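Local coordinates for protein macrophomate synthase intermolecular Diels-Alderase (Macrophoma commelinae, PDB 1IZC) that is a TIM-barrel enzyme of the HpcH/HpaI aldolase/citrate lyase family that binds a magnesium ion and pyruvic acid, at residues A87-S92 with S96-R101. The protein carries 1 engineered substitution. Numbering follows the deposited sequence.
Sequences AAQHHS and SLVIVR. With PYR (pyruvic acid), chain C.
Helix segment 87-91 runs nearly antiparallel to strand 97-101, their axes 169° apart and 8.0 Å at closest approach, with the CA atoms of Gln89 and Ser96 the nearest pair, 5.7 Å apart. This is the alpha-to-beta return of a beta-alpha-beta unit in a TIM barrel, leading from helix 78-91 into the third of eight parallel strands. Ser92 bridges the two segments. Ser92 OG, set between the backbone N and the carbonyl carbon (chi1 65°), donates to Ala88 O at 2.7 Å, lying in the carbonyl plane, and accepts from Ser96 N at 3.0 Å. One hydroxyl thus ties Ala88 of the helix to Ser96, the residue just before the strand. Ser96 OG lies close by but turns to Pro64 O for its hydrogen bond.

Farther along, Val98 points at the helix, and its CG2 lies against Ala88 CB at 3.6 Å and against the CG of Gln89. That same methylene of Gln89 also covers Ser96 O, a buried carbonyl with no hydrogen-bond partner in the model. Beyond CG the Gln89 chain is extended, and its amide reaches Tyr24 O through NE2. Its OE1 takes a weak bond from a water that in turn accepts a hydrogen bond from Val98 N, 3.0 Å from the water oxygen, bridging helix to strand.

At the far end of the strand, away from the helix, Arg101 enters the pyruvic acid pocket. Asp70 forms a salt bridge with NH2 and Gln183 a hydrogen bond with NH1, while the ligand meets the guanidinium at its edge, Arg101 NH1 donating to PYR O3 at 2.6 Å.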
loop_
_atom_site.group_PDB
_atom_site.type_symbol
_atom_site.label_atom_id
_atom_site.label_comp_id
_atom_site.label_asym_id
_atom_site.label_seq_id
_atom_site.Cartn_x
_atom_site.Cartn_y
_atom_site.Cartn_z
ATOM N N ALA A 87 -3.390 16.258 -1.669
ATOM C CA ALA A 87 -2.082 16.793 -1.262
ATOM C C ALA A 87 -1.667 18.038 -2.051
ATOM O O ALA A 87 -1.122 18.994 -1.476
ATOM C CB ALA A 87 -1.007 15.713 -1.381
ATOM N N ALA A 88 -1.905 18.041 -3.360
ATOM C CA ALA A 88 -1.539 19.210 -4.169
ATOM C C ALA A 88 -2.220 20.475 -3.656
ATOM O O ALA A 88 -1.590 21.526 -3.515
ATOM C CB ALA A 88 -1.920 18.986 -5.639
ATOM N N GLN A 89 -3.516 20.387 -3.392
ATOM C CA GLN A 89 -4.226 21.556 -2.926
ATOM C C GLN A 89 -3.958 21.910 -1.471
ATOM O O GLN A 89 -3.846 23.080 -1.141
ATOM C CB GLN A 89 -5.735 21.397 -3.174
ATOM C CG GLN A 89 -6.084 21.455 -4.660
ATOM C CD GLN A 89 -7.480 22.013 -4.934
ATOM O OE1 GLN A 89 -7.633 23.058 -5.581
ATOM N NE2 GLN A 89 -8.498 21.315 -4.459
ATOM N N HIS A 90 -3.820 20.913 -0.601
ATOM C CA HIS A 90 -3.594 21.214 0.816
ATOM C C HIS A 90 -2.167 21.657 1.127
ATOM O O HIS A 90 -1.976 22.601 1.887
ATOM C CB HIS A 90 -3.964 19.995 1.686
ATOM C CG HIS A 90 -5.437 19.697 1.723
ATOM N ND1 HIS A 90 -6.256 20.102 2.758
ATOM C CD2 HIS A 90 -6.244 19.066 0.832
ATOM C CE1 HIS A 90 -7.501 19.736 2.500
ATOM N NE2 HIS A 90 -7.518 19.108 1.340
ATOM N N HIS A 91 -1.167 20.999 0.539
ATOM C CA HIS A 91 0.222 21.370 0.799
ATOM C C HIS A 91 0.687 22.663 0.108
ATOM O O HIS A 91 1.789 23.163 0.373
ATOM C CB HIS A 91 1.141 20.188 0.479
ATOM C CG HIS A 91 1.139 19.129 1.543
ATOM N ND1 HIS A 91 0.005 18.430 1.910
ATOM C CD2 HIS A 91 2.130 18.683 2.351
ATOM C CE1 HIS A 91 0.300 17.601 2.899
ATOM N NE2 HIS A 91 1.584 17.738 3.186
ATOM N N SER A 92 -0.150 23.207 -0.774
ATOM C CA SER A 92 0.143 24.494 -1.416
ATOM C C SER A 92 -0.831 25.507 -0.789
ATOM O O SER A 92 -0.863 26.681 -1.176
ATOM C CB SER A 92 -0.127 24.446 -2.922
ATOM O OG SER A 92 -1.509 24.247 -3.165
ATOM N N SER A 96 -2.076 25.939 -5.554
ATOM C CA SER A 96 -1.920 25.073 -6.719
ATOM C C SER A 96 -3.200 24.383 -7.150
ATOM O O SER A 96 -3.674 23.463 -6.486
ATOM C CB SER A 96 -0.866 23.997 -6.447
ATOM O OG SER A 96 0.339 24.590 -5.984
ATOM N N LEU A 97 -3.755 24.813 -8.275
ATOM C CA LEU A 97 -4.961 24.173 -8.785
ATOM C C LEU A 97 -4.551 22.820 -9.365
ATOM O O LEU A 97 -3.388 22.623 -9.723
ATOM C CB LEU A 97 -5.585 25.044 -9.868
ATOM C CG LEU A 97 -5.961 26.422 -9.324
ATOM C CD1 LEU A 97 -6.529 27.264 -10.447
ATOM C CD2 LEU A 97 -6.969 26.265 -8.178
ATOM N N VAL A 98 -5.493 21.887 -9.466
ATOM C CA VAL A 98 -5.155 20.576 -9.996
ATOM C C VAL A 98 -5.863 20.281 -11.303
ATOM O O VAL A 98 -7.081 20.432 -11.409
ATOM C CB VAL A 98 -5.504 19.446 -8.991
ATOM C CG1 VAL A 98 -5.193 18.088 -9.612
ATOM C CG2 VAL A 98 -4.735 19.636 -7.702
ATOM N N ILE A 99 -5.080 19.887 -12.302
ATOM C CA ILE A 99 -5.605 19.522 -13.619
ATOM C C ILE A 99 -5.244 18.056 -13.789
ATOM O O ILE A 99 -4.112 17.642 -13.475
ATOM C CB ILE A 99 -4.945 20.354 -14.732
ATOM C CG1 ILE A 99 -5.306 21.830 -14.537
ATOM C CG2 ILE A 99 -5.407 19.861 -16.109
ATOM C CD1 ILE A 99 -4.419 22.793 -15.336
ATOM N N VAL A 100 -6.190 17.261 -14.276
ATOM C CA VAL A 100 -5.932 15.847 -14.430
ATOM C C VAL A 100 -6.221 15.398 -15.840
ATOM O O VAL A 100 -7.290 15.694 -16.378
ATOM C CB VAL A 100 -6.820 14.995 -13.475
ATOM C CG1 VAL A 100 -6.538 13.504 -13.699
ATOM C CG2 VAL A 100 -6.540 15.367 -12.032
ATOM N N ARG A 101 -5.249 14.738 -16.461
ATOM C CA ARG A 101 -5.509 14.183 -17.783
ATOM C C ARG A 101 -5.940 12.756 -17.499
ATOM O O ARG A 101 -5.185 11.959 -16.933
ATOM C CB ARG A 101 -4.290 14.147 -18.693
ATOM C CG ARG A 101 -4.637 13.259 -19.880
ATOM C CD ARG A 101 -3.684 13.335 -20.978
ATOM N NE ARG A 101 -2.406 12.708 -20.674
ATOM C CZ ARG A 101 -1.396 12.753 -21.524
ATOM N NH1 ARG A 101 -1.560 13.389 -22.677
ATOM N NH2 ARG A 101 -0.230 12.194 -21.228
HETATM C C PYR C . 1.325 13.758 -26.690
HETATM O O PYR C . 0.873 12.731 -27.232
HETATM O OXT PYR C . 2.274 14.444 -27.142
HETATM C CA PYR C . 0.604 14.108 -25.411
HETATM O O3 PYR C . -0.334 13.445 -24.938
HETATM C CB PYR C . 1.101 15.329 -24.754
HETATM O O HOH W 1 -8.087 22.089 -8.054
#